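Local coordinates for protein 5-formaminoimidazole-4-carboxamide-1-(beta)-D-ribofuranosyl 5'-monophosphate synthetase (Methanocaldococcus jannaschii, PDB 2R7L) that catalyses the ATP- and formate-dependent formylation of AICAR to FAICAR, a folate-independent step in purine biosynthesis, at residues P140-S145 with N195-E200; D150-V155 with I168-E173; E230-G235 with N250-I255. All coordinates share one frame; numbering follows the deposited sequence.

Interaction 1 (P140-S145 with N195-E200). With ATP (adenosine-5'-triphosphate), chain E.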
loop_
_atom_site.group_PDB
_atom_site.type_symbol
_atom_site.label_atom_id
_atom_site.label_comp_id
_atom_site.label_asym_id
_atom_site.label_seq_id
_atom_site.Cartn_x
_atom_site.Cartn_y
_atom_site.Cartn_z
ATOM N N PRO A 140 39.848 -12.457 -13.735
ATOM C CA PRO A 140 41.013 -11.816 -14.359
ATOM C C PRO A 140 42.237 -12.739 -14.321
ATOM O O PRO A 140 42.422 -13.469 -13.344
ATOM C CB PRO A 140 41.266 -10.595 -13.465
ATOM C CG PRO A 140 39.987 -10.396 -12.686
ATOM C CD PRO A 140 39.433 -11.768 -12.502
ATOM N N LYS A 141 43.060 -12.713 -15.368
ATOM C CA LYS A 141 44.303 -13.494 -15.371
ATOM C C LYS A 141 45.196 -13.056 -14.219
ATOM O O LYS A 141 45.312 -11.863 -13.940
ATOM C CB LYS A 141 45.070 -13.319 -16.683
ATOM C CG LYS A 141 44.336 -13.774 -17.929
ATOM C CD LYS A 141 45.055 -13.272 -19.176
ATOM C CE LYS A 141 44.093 -13.088 -20.344
ATOM N NZ LYS A 141 44.592 -12.071 -21.317
ATOM N N LYS A 142 45.823 -14.016 -13.550
ATOM C CA LYS A 142 46.769 -13.690 -12.488
ATOM C C LYS A 142 48.187 -13.635 -13.053
ATOM O O LYS A 142 48.507 -14.345 -14.007
ATOM C CB LYS A 142 46.690 -14.711 -11.352
ATOM C CG LYS A 142 45.287 -14.928 -10.792
ATOM C CD LYS A 142 44.663 -13.626 -10.290
ATOM C CE LYS A 142 43.280 -13.860 -9.686
ATOM N NZ LYS A 142 42.324 -14.459 -10.664
ATOM N N TYR A 143 49.022 -12.777 -12.470
ATOM C CA TYR A 143 50.428 -12.662 -12.871
ATOM C C TYR A 143 51.361 -12.935 -11.699
ATOM O O TYR A 143 51.321 -12.234 -10.683
ATOM C CB TYR A 143 50.719 -11.286 -13.477
ATOM C CG TYR A 143 50.013 -11.068 -14.792
ATOM C CD1 TYR A 143 50.654 -11.322 -15.996
ATOM C CD2 TYR A 143 48.696 -10.623 -14.829
ATOM C CE1 TYR A 143 50.006 -11.133 -17.202
ATOM C CE2 TYR A 143 48.041 -10.432 -16.023
ATOM C CZ TYR A 143 48.695 -10.688 -17.209
ATOM O OH TYR A 143 48.031 -10.493 -18.400
ATOM N N GLU A 144 52.209 -13.948 -11.857
ATOM C CA GLU A 144 53.078 -14.406 -10.769
ATOM C C GLU A 144 54.100 -13.357 -10.331
ATOM O O GLU A 144 54.384 -13.225 -9.140
ATOM C CB GLU A 144 53.780 -15.717 -11.145
ATOM C CG GLU A 144 52.848 -16.799 -11.688
ATOM C CD GLU A 144 51.700 -17.129 -10.743
ATOM O OE1 GLU A 144 50.549 -17.247 -11.222
ATOM O OE2 GLU A 144 51.946 -17.267 -9.524
ATOM N N SER A 145 54.641 -12.604 -11.287
ATOM C CA SER A 145 55.613 -11.558 -10.964
ATOM C C SER A 145 55.568 -10.396 -11.949
ATOM O O SER A 145 55.058 -10.537 -13.058
ATOM C CB SER A 145 57.030 -12.141 -10.895
ATOM O OG SER A 145 57.365 -12.809 -12.099
ATOM N N ASN A 195 54.621 -8.778 -1.548
ATOM C CA ASN A 195 53.492 -9.691 -1.690
ATOM C C ASN A 195 52.395 -9.123 -2.592
ATOM O O ASN A 195 51.218 -9.468 -2.455
ATOM C CB ASN A 195 52.913 -10.026 -0.316
ATOM C CG ASN A 195 53.984 -10.398 0.697
ATOM O OD1 ASN A 195 55.018 -10.970 0.347
ATOM N ND2 ASN A 195 53.737 -10.074 1.963
ATOM N N ALA A 196 52.796 -8.253 -3.512
ATOM C CA ALA A 196 51.864 -7.614 -4.431
ATOM C C ALA A 196 51.071 -8.642 -5.226
ATOM O O ALA A 196 51.620 -9.649 -5.677
ATOM C CB ALA A 196 52.613 -6.690 -5.374
ATOM N N HIS A 197 49.777 -8.387 -5.387
ATOM C CA HIS A 197 48.942 -9.217 -6.242
ATOM C C HIS A 197 48.684 -8.496 -7.563
ATOM O O HIS A 197 48.106 -7.410 -7.591
ATOM C CB HIS A 197 47.624 -9.570 -5.548
ATOM C CG HIS A 197 46.687 -10.368 -6.403
ATOM N ND1 HIS A 197 46.811 -11.731 -6.572
ATOM C CD2 HIS A 197 45.614 -9.995 -7.141
ATOM C CE1 HIS A 197 45.854 -12.162 -7.375
ATOM N NE2 HIS A 197 45.114 -11.129 -7.735
ATOM N N ILE A 198 49.119 -9.115 -8.654
ATOM C CA ILE A 198 49.043 -8.511 -9.975
ATOM C C ILE A 198 48.044 -9.272 -10.816
ATOM O O ILE A 198 48.179 -10.485 -10.989
ATOM C CB ILE A 198 50.418 -8.570 -10.693
ATOM C CG1 ILE A 198 51.525 -8.025 -9.784
ATOM C CG2 ILE A 198 50.372 -7.832 -12.031
ATOM C CD1 ILE A 198 52.929 -8.239 -10.322
ATOM N N GLU A 199 47.042 -8.572 -11.344
ATOM C CA GLU A 199 46.081 -9.222 -12.232
ATOM C C GLU A 199 45.689 -8.358 -13.416
ATOM O O GLU A 199 45.830 -7.135 -13.399
ATOM C CB GLU A 199 44.820 -9.668 -11.467
ATOM C CG GLU A 199 44.072 -8.533 -10.765
ATOM C CD GLU A 199 42.754 -8.985 -10.142
ATOM O OE1 GLU A 199 42.647 -10.164 -9.741
ATOM O OE2 GLU A 199 41.822 -8.156 -10.051
ATOM N N GLU A 200 45.183 -9.021 -14.442
ATOM C CA GLU A 200 44.680 -8.358 -15.624
ATOM C C GLU A 200 43.735 -7.210 -15.271
ATOM O O GLU A 200 42.779 -7.389 -14.520
ATOM C CB GLU A 200 43.948 -9.382 -16.486
ATOM C CG GLU A 200 43.183 -8.791 -17.644
ATOM C CD GLU A 200 42.377 -9.830 -18.377
ATOM O OE1 GLU A 200 42.229 -10.956 -17.847
ATOM O OE2 GLU A 200 41.899 -9.526 -19.489
HETATM P PG ATP E . 35.598 -3.121 -1.669
HETATM O O1G ATP E . 35.108 -3.878 -0.455
HETATM O O2G ATP E . 34.773 -3.346 -2.920
HETATM O O3G ATP E . 35.909 -1.669 -1.390
HETATM P PB ATP E . 37.231 -5.255 -2.621
HETATM O O1B ATP E . 35.902 -5.970 -2.621
HETATM O O2B ATP E . 38.406 -5.920 -1.939
HETATM O O3B ATP E . 37.050 -3.779 -1.982
HETATM P PA ATP E . 39.078 -4.726 -4.763
HETATM O O1A ATP E . 39.561 -6.002 -5.402
HETATM O O2A ATP E . 39.900 -3.983 -3.745
HETATM O O3A ATP E . 37.590 -4.989 -4.174
HETATM O "O5'" ATP E . 38.756 -3.708 -5.957
HETATM C "C5'" ATP E . 38.646 -2.322 -5.682
HETATM C "C4'" ATP E . 38.324 -1.615 -6.989
HETATM O "O4'" ATP E . 39.428 -1.714 -7.895
HETATM C "C3'" ATP E . 37.147 -2.238 -7.718
HETATM O "O3'" ATP E . 35.896 -1.705 -7.273
HETATM C "C2'" ATP E . 37.436 -1.898 -9.167
HETATM O "O2'" ATP E . 36.946 -0.595 -9.480
HETATM C "C1'" ATP E . 38.958 -1.876 -9.237
HETATM N N9 ATP E . 39.405 -3.195 -9.724
HETATM C C8 ATP E . 39.628 -4.269 -8.942
HETATM N N7 ATP E . 40.015 -5.334 -9.684
HETATM C C5 ATP E . 40.061 -4.938 -10.970
HETATM C C6 ATP E . 40.408 -5.568 -12.263
HETATM N N6 ATP E . 40.788 -6.867 -12.334
HETATM N N1 ATP E . 40.311 -4.804 -13.368
HETATM C C2 ATP E . 39.926 -3.509 -13.312
HETATM N N3 ATP E . 39.608 -2.874 -12.172
HETATM C C4 ATP E . 39.643 -3.528 -10.992
#
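The Y143 ring turns its edge to strand 197-200: I198 O, E199 CA and E200 N lie near its plane, Y143 CE2 being 3.6 Å from E200 N. H197 also offers an edge, crossed by the aliphatic part of K142, with K142 CD 3.5 Å from H197 CE1; near the same imidazole plane is E199 OE1, to which H197 NE2 gives a weak bond. K142 is bent at chi2 (-57°) and again at chi4, which folds NZ back onto P140 O at 2.9 Å, short of a salt bridge with E199. Beyond the rings, E200 N donates to K141 O at 2.9 Å, and E200 OE1 accepts K141 N at 3.2 Å through its anti lone pair, almost straight at 177°. Where the contact meets ATP, N6 of the adenine gives one hydrogen bond to E199 OE2 (2.8 Å) and another to E200 O (3.0 Å), with P140 CG beside it. E199 OE2 also meets K156 in a salt bridge, which probably favours a charged carboxylate. Two acceptors converging on one exocyclic amine suit adenine, and would probably disfavour a carbonyl there.

Interaction 2 (D150-V155 with I168-E173). With ATP (adenosine-5'-triphosphate), chain E.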
loop_
_atom_site.group_PDB
_atom_site.type_symbol
_atom_site.label_atom_id
_atom_site.label_comp_id
_atom_site.label_asym_id
_atom_site.label_seq_id
_atom_site.Cartn_x
_atom_site.Cartn_y
_atom_site.Cartn_z
ATOM N N ASP A 150 52.333 -8.435 -19.602
ATOM C CA ASP A 150 52.319 -8.340 -21.058
ATOM C C ASP A 150 51.123 -7.513 -21.518
ATOM O O ASP A 150 50.799 -7.463 -22.703
ATOM C CB ASP A 150 52.262 -9.735 -21.679
ATOM C CG ASP A 150 51.007 -10.500 -21.287
ATOM O OD1 ASP A 150 50.183 -9.951 -20.525
ATOM O OD2 ASP A 150 50.840 -11.651 -21.740
ATOM N N GLY A 151 50.458 -6.878 -20.563
ATOM C CA GLY A 151 49.303 -6.041 -20.859
ATOM C C GLY A 151 49.086 -5.076 -19.717
ATOM O O GLY A 151 49.964 -4.896 -18.877
ATOM N N THR A 152 47.919 -4.449 -19.680
ATOM C CA THR A 152 47.603 -3.555 -18.583
ATOM C C THR A 152 47.173 -4.393 -17.384
ATOM O O THR A 152 46.409 -5.353 -17.517
ATOM C CB THR A 152 46.522 -2.528 -18.973
ATOM O OG1 THR A 152 46.929 -1.853 -20.168
ATOM C CG2 THR A 152 46.332 -1.493 -17.871
ATOM N N VAL A 153 47.700 -4.055 -16.215
ATOM C CA VAL A 153 47.382 -4.803 -15.018
ATOM C C VAL A 153 47.017 -3.855 -13.894
ATOM O O VAL A 153 47.382 -2.675 -13.924
ATOM C CB VAL A 153 48.561 -5.706 -14.560
ATOM C CG1 VAL A 153 48.827 -6.808 -15.572
ATOM C CG2 VAL A 153 49.811 -4.883 -14.315
ATOM N N ILE A 154 46.286 -4.371 -12.910
ATOM C CA ILE A 154 46.073 -3.639 -11.673
ATOM C C ILE A 154 46.826 -4.374 -10.573
ATOM O O ILE A 154 46.888 -5.606 -10.565
ATOM C CB ILE A 154 44.561 -3.487 -11.329
ATOM C CG1 ILE A 154 44.366 -2.632 -10.071
ATOM C CG2 ILE A 154 43.906 -4.842 -11.178
ATOM C CD1 ILE A 154 42.938 -2.125 -9.880
ATOM N N VAL A 155 47.425 -3.620 -9.663
ATOM C CA VAL A 155 48.224 -4.228 -8.610
ATOM C C VAL A 155 47.654 -3.895 -7.239
ATOM O O VAL A 155 47.532 -2.724 -6.875
ATOM C CB VAL A 155 49.712 -3.802 -8.689
ATOM C CG1 VAL A 155 50.542 -4.643 -7.741
ATOM C CG2 VAL A 155 50.232 -3.951 -10.116
ATOM N N ILE A 168 48.124 1.037 -11.521
ATOM C CA ILE A 168 47.993 0.420 -12.837
ATOM C C ILE A 168 49.352 0.413 -13.535
ATOM O O ILE A 168 50.098 1.392 -13.463
ATOM C CB ILE A 168 46.998 1.214 -13.715
ATOM C CG1 ILE A 168 45.614 1.245 -13.055
ATOM C CG2 ILE A 168 46.940 0.637 -15.137
ATOM C CD1 ILE A 168 44.671 2.258 -13.653
ATOM N N ALA A 169 49.670 -0.687 -14.209
ATOM C CA ALA A 169 50.928 -0.791 -14.930
ATOM C C ALA A 169 50.709 -1.430 -16.288
ATOM O O ALA A 169 49.852 -2.297 -16.439
ATOM C CB ALA A 169 51.944 -1.590 -14.117
ATOM N N SER A 170 51.482 -1.003 -17.282
ATOM C CA SER A 170 51.411 -1.616 -18.607
ATOM C C SER A 170 52.720 -2.294 -19.033
ATOM O O SER A 170 52.819 -2.816 -20.146
ATOM C CB SER A 170 50.948 -0.606 -19.661
ATOM O OG SER A 170 49.549 -0.367 -19.563
ATOM N N SER A 171 53.706 -2.303 -18.139
ATOM C CA SER A 171 54.968 -3.004 -18.378
ATOM C C SER A 171 55.675 -3.308 -17.067
ATOM O O SER A 171 55.339 -2.745 -16.019
ATOM C CB SER A 171 55.898 -2.176 -19.270
ATOM O OG SER A 171 56.248 -0.951 -18.641
ATOM N N THR A 172 56.668 -4.189 -17.132
ATOM C CA THR A 172 57.500 -4.485 -15.973
ATOM C C THR A 172 58.171 -3.211 -15.472
ATOM O O THR A 172 58.167 -2.921 -14.272
ATOM C CB THR A 172 58.568 -5.536 -16.312
ATOM O OG1 THR A 172 57.938 -6.685 -16.892
ATOM C CG2 THR A 172 59.320 -5.956 -15.059
ATOM N N GLU A 173 58.736 -2.450 -16.404
ATOM C CA GLU A 173 59.387 -1.184 -16.088
ATOM C C GLU A 173 58.463 -0.257 -15.308
ATOM O O GLU A 173 58.847 0.296 -14.270
ATOM C CB GLU A 173 59.856 -0.494 -17.373
ATOM C CG GLU A 173 60.386 0.915 -17.160
ATOM C CD GLU A 173 60.887 1.560 -18.443
ATOM O OE1 GLU A 173 60.471 1.122 -19.539
ATOM O OE2 GLU A 173 61.702 2.507 -18.350
HETATM P PG ATP E . 35.598 -3.121 -1.669
HETATM O O1G ATP E . 35.108 -3.878 -0.455
HETATM O O2G ATP E . 34.773 -3.346 -2.920
HETATM O O3G ATP E . 35.909 -1.669 -1.390
HETATM P PB ATP E . 37.231 -5.255 -2.621
HETATM O O1B ATP E . 35.902 -5.970 -2.621
HETATM O O2B ATP E . 38.406 -5.920 -1.939
HETATM O O3B ATP E . 37.050 -3.779 -1.982
HETATM P PA ATP E . 39.078 -4.726 -4.763
HETATM O O1A ATP E . 39.561 -6.002 -5.402
HETATM O O2A ATP E . 39.900 -3.983 -3.745
HETATM O O3A ATP E . 37.590 -4.989 -4.174
HETATM O "O5'" ATP E . 38.756 -3.708 -5.957
HETATM C "C5'" ATP E . 38.646 -2.322 -5.682
HETATM C "C4'" ATP E . 38.324 -1.615 -6.989
HETATM O "O4'" ATP E . 39.428 -1.714 -7.895
HETATM C "C3'" ATP E . 37.147 -2.238 -7.718
HETATM O "O3'" ATP E . 35.896 -1.705 -7.273
HETATM C "C2'" ATP E . 37.436 -1.898 -9.167
HETATM O "O2'" ATP E . 36.946 -0.595 -9.480
HETATM C "C1'" ATP E . 38.958 -1.876 -9.237
HETATM N N9 ATP E . 39.405 -3.195 -9.724
HETATM C C8 ATP E . 39.628 -4.269 -8.942
HETATM N N7 ATP E . 40.015 -5.334 -9.684
HETATM C C5 ATP E . 40.061 -4.938 -10.970
HETATM C C6 ATP E . 40.408 -5.568 -12.263
HETATM N N6 ATP E . 40.788 -6.867 -12.334
HETATM N N1 ATP E . 40.311 -4.804 -13.368
HETATM C C2 ATP E . 39.926 -3.509 -13.312
HETATM N N3 ATP E . 39.608 -2.874 -12.172
HETATM C C4 ATP E . 39.643 -3.528 -10.992
#
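V153 and A169 form an antiparallel hydrogen-bonded pair: V153 N donates to A169 O at 2.8 Å, and A169 N returns a bond to V153 O at 3.0 Å. CA-H...O contacts flank them, I168 CA lying 3.3 Å from V153 O and T152 CA 3.4 Å from A169 O. The side-chain polar link comes where the strands give out, with T152 OG1 and S170 OG hydrogen-bonded at 3.1 Å. There are two apolar contacts across the pair. The chi1 of T152 (-53°) sets OG1 beside the backbone N and the methyl anti to it, turning OG1 to S170 and CG2 to I168 CG2 at 3.5 Å. On the V153-A169 face, V153 CG2 touches A169 CB at 3.9 Å. I154, on the face shared with I168, is given over to the nucleotide: its CD1 lies 3.7 Å from N9 of ATP, and its CG2 approaches C5 and C6. M247 of the second subunit packs on T152 and S170, and P240 of that subunit on I168. The V153-A169 bonds next to it, with its own backbone bond to E199, probably help hold I154 in place, and what it presents to adenine is purely apolar, adding shape and contact without hydrogen bonding.

Interaction 3 (E230-G235 with N250-I255). With ATP (adenosine-5'-triphosphate), chain E; AMZ (aminoimidazole 4-carboxamide ribonucleotide), chain F.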
loop_
_atom_site.group_PDB
_atom_site.type_symbol
_atom_site.label_atom_id
_atom_site.label_comp_id
_atom_site.label_asym_id
_atom_site.label_seq_id
_atom_site.Cartn_x
_atom_site.Cartn_y
_atom_site.Cartn_z
ATOM N N GLU A 230 33.963 5.188 -6.007
ATOM C CA GLU A 230 35.238 5.096 -5.300
ATOM C C GLU A 230 36.063 6.388 -5.388
ATOM O O GLU A 230 36.028 7.088 -6.393
ATOM C CB GLU A 230 36.021 3.886 -5.822
ATOM C CG GLU A 230 35.372 2.558 -5.439
ATOM C CD GLU A 230 35.806 1.388 -6.295
ATOM O OE1 GLU A 230 36.281 1.609 -7.433
ATOM O OE2 GLU A 230 35.655 0.237 -5.826
ATOM N N SER A 231 36.769 6.708 -4.307
ATOM C CA SER A 231 37.620 7.895 -4.240
ATOM C C SER A 231 39.082 7.450 -4.048
ATOM O O SER A 231 39.351 6.588 -3.224
ATOM C CB SER A 231 37.180 8.776 -3.071
ATOM O OG SER A 231 37.787 10.058 -3.122
ATOM N N ASN A 232 40.029 8.061 -4.762
ATOM C CA ASN A 232 39.786 9.271 -5.543
ATOM C C ASN A 232 39.471 8.991 -7.005
ATOM O O ASN A 232 39.144 9.901 -7.765
ATOM C CB ASN A 232 40.990 10.220 -5.434
ATOM C CG ASN A 232 42.221 9.712 -6.184
ATOM O OD1 ASN A 232 42.150 8.755 -6.958
ATOM N ND2 ASN A 232 43.358 10.363 -5.958
ATOM N N ILE A 233 39.531 7.725 -7.392
ATOM C CA ILE A 233 39.493 7.388 -8.807
ATOM C C ILE A 233 38.329 8.054 -9.532
ATOM O O ILE A 233 38.526 8.680 -10.570
ATOM C CB ILE A 233 39.486 5.862 -9.034
ATOM C CG1 ILE A 233 39.567 5.546 -10.537
ATOM C CG2 ILE A 233 38.266 5.224 -8.392
ATOM C CD1 ILE A 233 40.839 6.063 -11.202
ATOM N N ASP A 234 37.116 7.937 -8.990
ATOM C CA ASP A 234 35.949 8.503 -9.682
ATOM C C ASP A 234 35.975 10.037 -9.703
ATOM O O ASP A 234 35.338 10.667 -10.550
ATOM C CB ASP A 234 34.644 7.942 -9.109
ATOM C CG ASP A 234 34.434 6.490 -9.490
ATOM O OD1 ASP A 234 34.618 6.168 -10.688
ATOM O OD2 ASP A 234 34.109 5.669 -8.602
ATOM N N GLY A 235 36.734 10.634 -8.791
ATOM C CA GLY A 235 37.028 12.079 -8.877
ATOM C C GLY A 235 38.142 12.399 -9.871
ATOM O O GLY A 235 38.061 13.382 -10.619
ATOM N N ASN A 250 48.131 10.060 -7.920
ATOM C CA ASN A 250 47.920 8.634 -8.110
ATOM C C ASN A 250 46.478 8.269 -7.786
ATOM O O ASN A 250 45.884 8.840 -6.867
ATOM C CB ASN A 250 48.865 7.831 -7.217
ATOM C CG ASN A 250 50.324 8.136 -7.492
ATOM O OD1 ASN A 250 51.042 8.622 -6.616
ATOM N ND2 ASN A 250 50.767 7.860 -8.715
ATOM N N PRO A 251 45.909 7.323 -8.545
ATOM C CA PRO A 251 44.561 6.851 -8.246
ATOM C C PRO A 251 44.504 6.048 -6.954
ATOM O O PRO A 251 45.453 5.340 -6.606
ATOM C CB PRO A 251 44.230 5.943 -9.436
ATOM C CG PRO A 251 45.561 5.488 -9.949
ATOM C CD PRO A 251 46.479 6.661 -9.733
ATOM N N SER A 252 43.395 6.181 -6.243
ATOM C CA SER A 252 43.073 5.280 -5.153
ATOM C C SER A 252 41.649 4.783 -5.358
ATOM O O SER A 252 40.875 5.387 -6.101
ATOM C CB SER A 252 43.222 5.978 -3.806
ATOM O OG SER A 252 42.646 7.266 -3.851
ATOM N N TYR A 253 41.313 3.678 -4.704
ATOM C CA TYR A 253 40.045 2.998 -4.947
ATOM C C TYR A 253 39.297 2.731 -3.641
ATOM O O TYR A 253 38.813 1.630 -3.400
ATOM C CB TYR A 253 40.301 1.701 -5.723
ATOM C CG TYR A 253 40.895 1.946 -7.096
ATOM C CD1 TYR A 253 40.106 1.861 -8.238
ATOM C CD2 TYR A 253 42.241 2.281 -7.250
ATOM C CE1 TYR A 253 40.636 2.091 -9.494
ATOM C CE2 TYR A 253 42.782 2.521 -8.511
ATOM C CZ TYR A 253 41.974 2.421 -9.624
ATOM O OH TYR A 253 42.493 2.655 -10.876
ATOM N N VAL A 254 39.212 3.757 -2.800
ATOM C CA VAL A 254 38.525 3.653 -1.522
ATOM C C VAL A 254 37.004 3.716 -1.711
ATOM O O VAL A 254 36.482 4.713 -2.222
ATOM C CB VAL A 254 38.942 4.806 -0.594
ATOM C CG1 VAL A 254 38.260 4.670 0.764
ATOM C CG2 VAL A 254 40.457 4.845 -0.438
ATOM N N ILE A 255 36.293 2.663 -1.300
ATOM C CA ILE A 255 34.832 2.645 -1.436
ATOM C C ILE A 255 34.193 3.779 -0.649
ATOM O O ILE A 255 34.415 3.913 0.560
ATOM C CB ILE A 255 34.189 1.288 -1.023
ATOM C CG1 ILE A 255 32.734 1.231 -1.487
ATOM C CG2 ILE A 255 34.268 1.065 0.488
ATOM C CD1 ILE A 255 32.574 1.318 -2.997
HETATM P PG ATP E . 35.598 -3.121 -1.669
HETATM O O1G ATP E . 35.108 -3.878 -0.455
HETATM O O2G ATP E . 34.773 -3.346 -2.920
HETATM O O3G ATP E . 35.909 -1.669 -1.390
HETATM P PB ATP E . 37.231 -5.255 -2.621
HETATM O O1B ATP E . 35.902 -5.970 -2.621
HETATM O O2B ATP E . 38.406 -5.920 -1.939
HETATM O O3B ATP E . 37.050 -3.779 -1.982
HETATM P PA ATP E . 39.078 -4.726 -4.763
HETATM O O1A ATP E . 39.561 -6.002 -5.402
HETATM O O2A ATP E . 39.900 -3.983 -3.745
HETATM O O3A ATP E . 37.590 -4.989 -4.174
HETATM O "O5'" ATP E . 38.756 -3.708 -5.957
HETATM C "C5'" ATP E . 38.646 -2.322 -5.682
HETATM C "C4'" ATP E . 38.324 -1.615 -6.989
HETATM O "O4'" ATP E . 39.428 -1.714 -7.895
HETATM C "C3'" ATP E . 37.147 -2.238 -7.718
HETATM O "O3'" ATP E . 35.896 -1.705 -7.273
HETATM C "C2'" ATP E . 37.436 -1.898 -9.167
HETATM O "O2'" ATP E . 36.946 -0.595 -9.480
HETATM C "C1'" ATP E . 38.958 -1.876 -9.237
HETATM N N9 ATP E . 39.405 -3.195 -9.724
HETATM C C8 ATP E . 39.628 -4.269 -8.942
HETATM N N7 ATP E . 40.015 -5.334 -9.684
HETATM C C5 ATP E . 40.061 -4.938 -10.970
HETATM C C6 ATP E . 40.408 -5.568 -12.263
HETATM N N6 ATP E . 40.788 -6.867 -12.334
HETATM N N1 ATP E . 40.311 -4.804 -13.368
HETATM C C2 ATP E . 39.926 -3.509 -13.312
HETATM N N3 ATP E . 39.608 -2.874 -12.172
HETATM C C4 ATP E . 39.643 -3.528 -10.992
HETATM O O5 AMZ F . 29.180 0.593 0.213
HETATM C C6 AMZ F . 29.936 -0.356 -0.007
HETATM N N2 AMZ F . 30.044 -0.975 -1.179
HETATM C C3A AMZ F . 30.842 -0.894 1.089
HETATM C C7A AMZ F . 31.820 -1.865 0.960
HETATM N N3 AMZ F . 32.163 -2.532 -0.143
HETATM N N1 AMZ F . 30.834 -0.480 2.350
HETATM C C5 AMZ F . 31.776 -1.180 2.998
HETATM N N AMZ F . 32.376 -2.022 2.148
HETATM C C1 AMZ F . 33.461 -2.976 2.482
HETATM C C2 AMZ F . 34.853 -2.357 2.357
HETATM C C3 AMZ F . 35.231 -2.040 3.792
HETATM O O2 AMZ F . 36.630 -2.252 3.970
HETATM O O1 AMZ F . 35.730 -3.361 1.832
HETATM O O AMZ F . 33.249 -3.287 3.869
HETATM C C AMZ F . 34.478 -3.108 4.580
HETATM C C4 AMZ F . 34.103 -2.625 5.995
HETATM O O3 AMZ F . 33.338 -1.427 5.917
HETATM P P AMZ F . 33.638 -0.239 6.918
HETATM O OP1 AMZ F . 33.350 -0.539 8.344
HETATM O O4 AMZ F . 35.185 0.159 6.733
HETATM O OP2 AMZ F . 32.780 1.039 6.412
#
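S231 and V254 pair antiparallel through reciprocal 2.9 Å bonds, S231 N to V254 O and V254 N to S231 O, before the chain turns a corner at S231, passes a cis peptide and enters helix 233-236. N232 carries two of the side-chain hydrogen bonds. Its CG sits between the backbone N and carbonyl carbon (chi1 71°), bringing the amide to the backbone of 250-252: N232 OD1 accepts S252 N at 2.9 Å from well above the amide plane, and N232 ND2 reaches N250 O at 3.1 Å, close to that plane. S252 OG answers by accepting N232 N at 2.9 Å, and also bonds E302 of the third subunit. An alanine here would remove both hydrogen bonds of the amide and is likely to leave S252 N and N250 O without these mates, freeing P251 to shift. I233 lays CB over one face of the Y253 ring, 4.2 Å from the centroid, a CH-pi contact, and its CD1 touches P251 CB. E230 OE1 accepts O2' of the ATP ribose at 3.1 Å and forms a salt bridge with R238 of the second subunit; the OE2 approach to O3' is too short to be taken at face value. I255 CG1 lies 3.5 Å from N2 of the bound AICAR, its CB near the gamma-phosphate. An acidic residue at a strand end, set beside the ribose, belongs to the nucleotide site of the ATP-grasp fold.

Interactions 1 and 2 belong to one small antiparallel sheet, their centres 9 Å apart, with strand 197-200 lying next to strand 153-156. E199 O and I154 N join them at 2.8 Å, and Y143 OH meets D150 OD1 at 3.1 Å. Interaction 3 sits at the edge of the larger sheet. It meets interaction 2 where I168 CD1 packs 3.6 Å from Y253 OH, but stays about 10 Å from interaction 1 at the nearest atoms. ATP bridges that gap: interaction 1 reads the amino group of adenine, interaction 2 adds apolar contact to the base, and interaction 3 holds the ribose and meets AICAR, consistent with nucleotide binding between two sheets in ATP-grasp enzymes.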